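UPF0255 protein frsA (Vibrio vulnificus, PDB 4I4C) probably hydrolyses carboxylic esters, as an alpha/beta-hydrolase-type serine esterase, to an alcohol and a carboxylate. Local coordinates at residues A[100-103]-A[104-107]; A[260-263]-A[264-267]; A[278-281]-A[282-286]. All blocks are in the same frame, centred on the assembly; numbering follows the deposited sequence.

From the N terminus the three contacts come in series, none nested in or crossing another, and each is local, its two segments joined without a gap. Interaction 1 is one stretch of helix 98-114, packed beside helices 64-75 and 121-136, well before the first strand of the eight-stranded sheet. Interaction 2 closes a tight turn between strand 261-262 and strand 266-271 of that sheet. Interaction 3 is the C-terminal end of helix 273-284, which follows strand 266-271 and leads toward strand 291-295. Interactions 2 and 3 therefore sit near each other, nearest atoms about 6 Å apart, whereas interactions 1 and 3 have centres about 39 Å apart, on opposite sides of the chain's centre.

Interaction 1 (A[100-103]-A[104-107]); sequences YEWT and RLGM
Tyr100 meets Arg104 one helical turn on, through both backbone and side chain. Arg104 N gives its proton to Tyr100 O at 3.0 Å. With CG anti to the backbone N (chi1 179°), the phenol slants across the Arg104 chain, Tyr100 CE1 lying 3.4 Å from Arg104 CD. The methylene approaches the ring obliquely, and the Tyr100 hydroxyl lies over one face of the guanidinium, offset toward its rim; ring and guanidinium planes are 52° apart.

Glu101 runs beside Arg104 and points the same way. Bent at chi2, its chain carries OE1 to 3.5 Å from Arg104 NH1, a weak hydrogen bond within a salt bridge. Carboxylate and guanidinium are turned 43° against each other, so the pair is not coplanar. The other oxygen, OE2, is held by Gly96 N. Arg73, whose NH1 comes close to NH1 of Arg104, also touches Glu101, so the acid probably offsets part of the positive charge of both arginines.

These i to i+3 and i to i+4 pairings belong to helix 98-114, which is flanked by helices 64-75 and 121-136. Trp102 turns its indole to both neighbours, touching Val70 and Gln67 on one and Ile134 and Ala135 on the other. Along its own helix it meets Leu105 loosely, CZ3 to CD2 at 4.2 Å, while Gly106 N makes a nearly straight bond to Trp102 O at 3.0 Å.

Thr103 O receives Met107 N at 2.8 Å. Thr103 CG2 meets Met107 CE at 3.7 Å; the extended methionine chain crosses the threonine side chain at a slant, with Met107 CG 3.3 Å from Thr103 O. The Thr103 hydroxyl OG1 turns back to bond Ala99 O.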
loop_
_atom_site.group_PDB
_atom_site.type_symbol
_atom_site.label_atom_id
_atom_site.label_comp_id
_atom_site.label_asym_id
_atom_site.label_seq_id
_atom_site.Cartn_x
_atom_site.Cartn_y
_atom_site.Cartn_z
ATOM N N TYR A 100 20.073 -2.532 -2.670
ATOM C CA TYR A 100 21.268 -1.702 -2.855
ATOM C C TYR A 100 21.049 -0.644 -3.934
ATOM O O TYR A 100 21.344 0.534 -3.740
ATOM C CB TYR A 100 22.456 -2.576 -3.245
ATOM C CG TYR A 100 23.737 -1.798 -3.471
ATOM C CD1 TYR A 100 24.073 -1.329 -4.733
ATOM C CD2 TYR A 100 24.598 -1.525 -2.419
ATOM C CE1 TYR A 100 25.241 -0.610 -4.943
ATOM C CE2 TYR A 100 25.775 -0.811 -2.619
ATOM C CZ TYR A 100 26.087 -0.355 -3.881
ATOM O OH TYR A 100 27.242 0.363 -4.093
ATOM N N GLU A 101 20.535 -1.070 -5.083
ATOM C CA GLU A 101 20.417 -0.159 -6.208
ATOM C C GLU A 101 19.339 0.887 -5.958
ATOM O O GLU A 101 19.504 2.041 -6.357
ATOM C CB GLU A 101 20.191 -0.904 -7.530
ATOM C CG GLU A 101 21.372 -1.817 -7.974
ATOM C CD GLU A 101 22.660 -1.073 -8.317
ATOM O OE1 GLU A 101 22.669 0.172 -8.367
ATOM O OE2 GLU A 101 23.686 -1.754 -8.548
ATOM N N TRP A 102 18.247 0.502 -5.292
ATOM C CA TRP A 102 17.173 1.469 -5.042
ATOM C C TRP A 102 17.585 2.447 -3.954
ATOM O O TRP A 102 17.250 3.619 -4.010
ATOM C CB TRP A 102 15.842 0.788 -4.697
ATOM C CG TRP A 102 15.092 0.324 -5.916
ATOM C CD1 TRP A 102 15.040 -0.955 -6.424
ATOM C CD2 TRP A 102 14.317 1.141 -6.801
ATOM N NE1 TRP A 102 14.268 -0.976 -7.566
ATOM C CE2 TRP A 102 13.811 0.294 -7.817
ATOM C CE3 TRP A 102 13.999 2.506 -6.832
ATOM C CZ2 TRP A 102 13.004 0.774 -8.861
ATOM C CZ3 TRP A 102 13.187 2.978 -7.867
ATOM C CH2 TRP A 102 12.699 2.112 -8.862
ATOM N N THR A 103 18.343 1.961 -2.979
ATOM C CA THR A 103 18.823 2.836 -1.911
ATOM C C THR A 103 19.818 3.860 -2.459
ATOM O O THR A 103 19.838 5.016 -2.027
ATOM C CB THR A 103 19.427 2.007 -0.754
ATOM O OG1 THR A 103 18.386 1.232 -0.150
ATOM C CG2 THR A 103 20.042 2.898 0.304
ATOM N N ARG A 104 20.621 3.440 -3.439
ATOM C CA ARG A 104 21.515 4.359 -4.140
ATOM C C ARG A 104 20.780 5.550 -4.719
ATOM O O ARG A 104 21.257 6.674 -4.630
ATOM C CB ARG A 104 22.217 3.661 -5.297
ATOM C CG ARG A 104 23.416 2.881 -4.918
ATOM C CD ARG A 104 24.058 2.331 -6.190
ATOM N NE ARG A 104 25.265 3.061 -6.552
ATOM C CZ ARG A 104 26.086 2.690 -7.529
ATOM N NH1 ARG A 104 25.806 1.603 -8.242
ATOM N NH2 ARG A 104 27.184 3.396 -7.795
ATOM N N LEU A 105 19.655 5.287 -5.375
ATOM C CA LEU A 105 18.835 6.356 -5.939
ATOM C C LEU A 105 18.264 7.228 -4.823
ATOM O O LEU A 105 18.290 8.454 -4.920
ATOM C CB LEU A 105 17.713 5.811 -6.848
ATOM C CG LEU A 105 16.900 6.881 -7.591
ATOM C CD1 LEU A 105 17.764 7.784 -8.499
ATOM C CD2 LEU A 105 15.732 6.281 -8.386
ATOM N N GLY A 106 17.770 6.603 -3.758
ATOM C CA GLY A 106 17.360 7.368 -2.587
ATOM C C GLY A 106 18.436 8.323 -2.072
ATOM O O GLY A 106 18.177 9.495 -1.777
ATOM N N MET A 107 19.666 7.836 -1.977
ATOM C CA MET A 107 20.731 8.657 -1.410
ATOM C C MET A 107 21.113 9.812 -2.332
ATOM O O MET A 107 21.587 10.847 -1.870
ATOM C CB MET A 107 21.928 7.794 -1.046
ATOM C CG MET A 107 21.643 6.835 0.102
ATOM S SD MET A 107 23.020 5.685 0.391
ATOM C CE MET A 107 22.598 5.039 2.013
#

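Interaction 2 (A[260-263]-A[264-267]); sequences YVDH and HRVG
His263 sets its CD2 over the centre of one face of the His264 imidazole, 3.6 Å above the plane, while Asp262 OD1 lies at the edge of that same ring. The two histidine side chains run side by side and point the same way; their ring centroids are 4.3 Å apart and the planes inclined at 47°, an oblique pair. A chi1 of 55° puts His263 CG between its own backbone N and carbonyl carbon, which brings the ring up beside its neighbour; Phe256 meets the His263 ring edge-to-face.

The Asp262 carboxylate serves the next residues of the turn. Its OD1 accepts His264 N at 2.9 Å, the donor standing well above the carboxylate plane, and OD2 rests against the aliphatic part of Arg265, 3.4 Å from CG. The guanidinium goes past the acid to the backbone: Arg265 NH1 bonds His264 O at 3.0 Å, with that oxygen in the guanidinium plane. Lys290 NZ also reaches His264 O, so two cationic side chains grip one carbonyl.

Across the corner, Val266 CG2 packs 3.6 Å from His263 O, and Arg265 N bonds Asp262 O at 3.0 Å. That bond closes a beta turn from Asp262 to Arg265, made type I by the backbone angles of His263 and His264, with an Asx turn (Asp262 OD1 to His264 N) inside it, leading into strand 266-271 of the central sheet.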
loop_
_atom_site.group_PDB
_atom_site.type_symbol
_atom_site.label_atom_id
_atom_site.label_comp_id
_atom_site.label_asym_id
_atom_site.label_seq_id
_atom_site.Cartn_x
_atom_site.Cartn_y
_atom_site.Cartn_z
ATOM N N TYR A 260 -7.630 19.718 14.681
ATOM C CA TYR A 260 -7.185 20.143 13.353
ATOM C C TYR A 260 -8.107 19.627 12.236
ATOM O O TYR A 260 -8.101 20.155 11.123
ATOM C CB TYR A 260 -5.737 19.721 13.084
ATOM C CG TYR A 260 -4.747 20.143 14.157
ATOM C CD1 TYR A 260 -4.421 21.483 14.348
ATOM C CD2 TYR A 260 -4.132 19.197 14.974
ATOM C CE1 TYR A 260 -3.518 21.868 15.329
ATOM C CE2 TYR A 260 -3.227 19.571 15.957
ATOM C CZ TYR A 260 -2.923 20.907 16.129
ATOM O OH TYR A 260 -2.017 21.284 17.100
ATOM N N VAL A 261 -8.893 18.599 12.534
ATOM C CA VAL A 261 -9.819 18.044 11.543
ATOM C C VAL A 261 -11.280 18.308 11.916
ATOM O O VAL A 261 -11.621 18.400 13.093
ATOM C CB VAL A 261 -9.602 16.520 11.323
ATOM C CG1 VAL A 261 -8.198 16.243 10.756
ATOM C CG2 VAL A 261 -9.812 15.758 12.623
ATOM N N ASP A 262 -12.122 18.461 10.897
ATOM C CA ASP A 262 -13.570 18.522 11.072
ATOM C C ASP A 262 -14.073 17.098 11.087
ATOM O O ASP A 262 -14.201 16.484 10.035
ATOM C CB ASP A 262 -14.213 19.305 9.920
ATOM C CG ASP A 262 -15.749 19.259 9.941
ATOM O OD1 ASP A 262 -16.345 18.785 10.934
ATOM O OD2 ASP A 262 -16.366 19.704 8.946
ATOM N N HIS A 263 -14.370 16.573 12.277
ATOM C CA HIS A 263 -14.762 15.165 12.397
ATOM C C HIS A 263 -16.165 14.888 11.863
ATOM O O HIS A 263 -16.595 13.738 11.789
ATOM C CB HIS A 263 -14.614 14.648 13.834
ATOM C CG HIS A 263 -15.350 15.463 14.851
ATOM N ND1 HIS A 263 -14.748 16.473 15.572
ATOM C CD2 HIS A 263 -16.634 15.409 15.273
ATOM C CE1 HIS A 263 -15.634 17.008 16.394
ATOM N NE2 HIS A 263 -16.785 16.383 16.230
ATOM N N HIS A 264 -16.871 15.942 11.469
ATOM C CA HIS A 264 -18.175 15.762 10.838
ATOM C C HIS A 264 -18.050 15.595 9.318
ATOM O O HIS A 264 -19.028 15.261 8.640
ATOM C CB HIS A 264 -19.125 16.905 11.215
ATOM C CG HIS A 264 -19.419 16.978 12.684
ATOM N ND1 HIS A 264 -20.146 16.010 13.344
ATOM C CD2 HIS A 264 -19.070 17.891 13.621
ATOM C CE1 HIS A 264 -20.238 16.327 14.625
ATOM N NE2 HIS A 264 -19.592 17.463 14.820
ATOM N N ARG A 265 -16.835 15.808 8.797
ATOM C CA ARG A 265 -16.555 15.652 7.370
ATOM C C ARG A 265 -15.362 14.711 7.118
ATOM O O ARG A 265 -14.273 15.151 6.720
ATOM C CB ARG A 265 -16.311 17.017 6.709
ATOM C CG ARG A 265 -17.593 17.816 6.438
ATOM C CD ARG A 265 -18.652 16.914 5.760
ATOM N NE ARG A 265 -19.878 17.610 5.360
ATOM C CZ ARG A 265 -21.004 17.624 6.072
ATOM N NH1 ARG A 265 -21.072 16.981 7.233
ATOM N NH2 ARG A 265 -22.067 18.284 5.622
ATOM N N VAL A 266 -15.589 13.419 7.341
ATOM C CA VAL A 266 -14.541 12.405 7.232
ATOM C C VAL A 266 -14.852 11.432 6.108
ATOM O O VAL A 266 -15.964 10.891 6.031
ATOM C CB VAL A 266 -14.423 11.576 8.533
ATOM C CG1 VAL A 266 -13.452 10.404 8.341
ATOM C CG2 VAL A 266 -14.004 12.457 9.692
ATOM N N GLY A 267 -13.863 11.204 5.250
ATOM C CA GLY A 267 -13.962 10.215 4.188
ATOM C C GLY A 267 -12.870 9.160 4.242
ATOM O O GLY A 267 -11.977 9.215 5.090
#

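Interaction 3 (A[278-281]-A[282-286]); sequences MVRL and SFLEQ
Helix 273-284, the alpha element of the beta-alpha-beta unit between strands 266-271 and 291-295, ends in this contact. Ser282 OG donates to Met278 O at 2.8 Å, its chi1 of -70° placing the hydroxyl beside the backbone N and back over the preceding turn. The Ser282 amide makes only weak bonds, to Met278 O and Val279 O. Two residues on from Met278, Arg280 O takes two donors from different directions: Leu284 N at 3.1 Å in the carbonyl plane, and Phe283 N at 3.2 Å from well above it. Glu285, the first residue to leave helical angles, gives its N-H to Leu281 O at 2.9 Å.

Among the side chains, Val279 and Phe283 lie side by side, CG1 to CE1 at 3.6 Å, and the ring turns its edge to Val279 O, which lies near its plane, 3.1 Å from CD1. The Leu281 and Glu285 side chains cross at a slant, Leu281 CD1 3.7 Å from Glu285 CG. Arg280 NH2 passes Leu284 CD1 on its way to a salt bridge with Asp243, and Glu285 OE2 bonds Gln249.

Beyond the helix, Gln286 NE2 donates to Phe283 O in its carbonyl plane, on a lone pair, at 3.2 Å. The mixture of i+3 and i+4 donors is consistent with a local tightening near the helix end, where Ser282 OG adds a donor to Met278 O and Gln286 NE2 one to Phe283 O.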
loop_
_atom_site.group_PDB
_atom_site.type_symbol
_atom_site.label_atom_id
_atom_site.label_comp_id
_atom_site.label_asym_id
_atom_site.label_seq_id
_atom_site.Cartn_x
_atom_site.Cartn_y
_atom_site.Cartn_z
ATOM N N MET A 278 -11.730 -0.186 4.380
ATOM C CA MET A 278 -12.550 1.018 4.294
ATOM C C MET A 278 -14.027 0.659 4.077
ATOM O O MET A 278 -14.912 1.335 4.601
ATOM C CB MET A 278 -12.049 1.937 3.169
ATOM C CG MET A 278 -10.597 2.402 3.337
ATOM S SD MET A 278 -10.327 2.992 5.024
ATOM C CE MET A 278 -9.312 1.665 5.660
ATOM N N VAL A 279 -14.280 -0.397 3.307
ATOM C CA VAL A 279 -15.660 -0.816 3.041
ATOM C C VAL A 279 -16.242 -1.355 4.327
ATOM O O VAL A 279 -17.339 -0.980 4.729
ATOM C CB VAL A 279 -15.747 -1.957 2.021
ATOM C CG1 VAL A 279 -17.179 -2.406 1.904
ATOM C CG2 VAL A 279 -15.226 -1.539 0.672
ATOM N N ARG A 280 -15.501 -2.234 4.962
ATOM C CA ARG A 280 -15.815 -2.737 6.264
ATOM C C ARG A 280 -16.193 -1.648 7.225
ATOM O O ARG A 280 -17.208 -1.671 7.851
ATOM C CB ARG A 280 -14.636 -3.473 6.819
ATOM C CG ARG A 280 -14.974 -4.766 7.392
ATOM C CD ARG A 280 -13.933 -5.260 8.259
ATOM N NE ARG A 280 -14.361 -6.514 8.834
ATOM C CZ ARG A 280 -14.491 -6.679 10.127
ATOM N NH1 ARG A 280 -14.903 -7.794 10.635
ATOM N NH2 ARG A 280 -14.207 -5.695 10.899
ATOM N N LEU A 281 -15.348 -0.662 7.292
ATOM C CA LEU A 281 -15.582 0.494 8.150
ATOM C C LEU A 281 -16.821 1.313 7.737
ATOM O O LEU A 281 -17.470 1.940 8.583
ATOM C CB LEU A 281 -14.330 1.377 8.194
ATOM C CG LEU A 281 -14.404 2.636 9.053
ATOM C CD1 LEU A 281 -14.846 2.302 10.469
ATOM C CD2 LEU A 281 -13.053 3.340 9.070
ATOM N N SER A 282 -17.150 1.299 6.447
ATOM C CA SER A 282 -18.233 2.123 5.935
ATOM C C SER A 282 -19.570 1.478 6.253
ATOM O O SER A 282 -20.617 2.118 6.146
ATOM C CB SER A 282 -18.095 2.335 4.428
ATOM O OG SER A 282 -16.996 3.186 4.127
ATOM N N PHE A 283 -19.527 0.205 6.637
ATOM C CA PHE A 283 -20.715 -0.487 7.125
ATOM C C PHE A 283 -20.795 -0.372 8.640
ATOM O O PHE A 283 -21.886 -0.296 9.207
ATOM C CB PHE A 283 -20.686 -1.952 6.727
ATOM C CG PHE A 283 -21.119 -2.211 5.309
ATOM C CD1 PHE A 283 -20.202 -2.190 4.273
ATOM C CD2 PHE A 283 -22.445 -2.499 5.017
ATOM C CE1 PHE A 283 -20.595 -2.442 2.977
ATOM C CE2 PHE A 283 -22.844 -2.749 3.722
ATOM C CZ PHE A 283 -21.917 -2.723 2.699
ATOM N N LEU A 284 -19.638 -0.352 9.294
ATOM C CA LEU A 284 -19.599 -0.295 10.752
ATOM C C LEU A 284 -19.944 1.088 11.308
ATOM O O LEU A 284 -20.621 1.206 12.331
ATOM C CB LEU A 284 -18.242 -0.773 11.275
ATOM C CG LEU A 284 -17.928 -2.263 11.086
ATOM C CD1 LEU A 284 -16.444 -2.543 11.293
ATOM C CD2 LEU A 284 -18.741 -3.103 12.034
ATOM N N GLU A 285 -19.496 2.137 10.630
ATOM C CA GLU A 285 -19.715 3.491 11.127
ATOM C C GLU A 285 -20.425 4.367 10.104
ATOM O O GLU A 285 -19.807 5.198 9.448
ATOM C CB GLU A 285 -18.382 4.109 11.532
ATOM C CG GLU A 285 -17.676 3.344 12.625
ATOM C CD GLU A 285 -18.096 3.785 14.017
ATOM O OE1 GLU A 285 -19.028 4.616 14.129
ATOM O OE2 GLU A 285 -17.478 3.313 14.999
ATOM N N GLN A 286 -21.734 4.196 9.989
ATOM C CA GLN A 286 -22.464 4.795 8.881
ATOM C C GLN A 286 -22.757 6.288 9.045
ATOM O O GLN A 286 -23.191 6.943 8.093
ATOM C CB GLN A 286 -23.749 4.005 8.601
ATOM C CG GLN A 286 -23.521 2.504 8.477
ATOM C CD GLN A 286 -24.592 1.813 7.642
ATOM O OE1 GLN A 286 -25.394 2.472 6.980
ATOM N NE2 GLN A 286 -24.607 0.483 7.671
#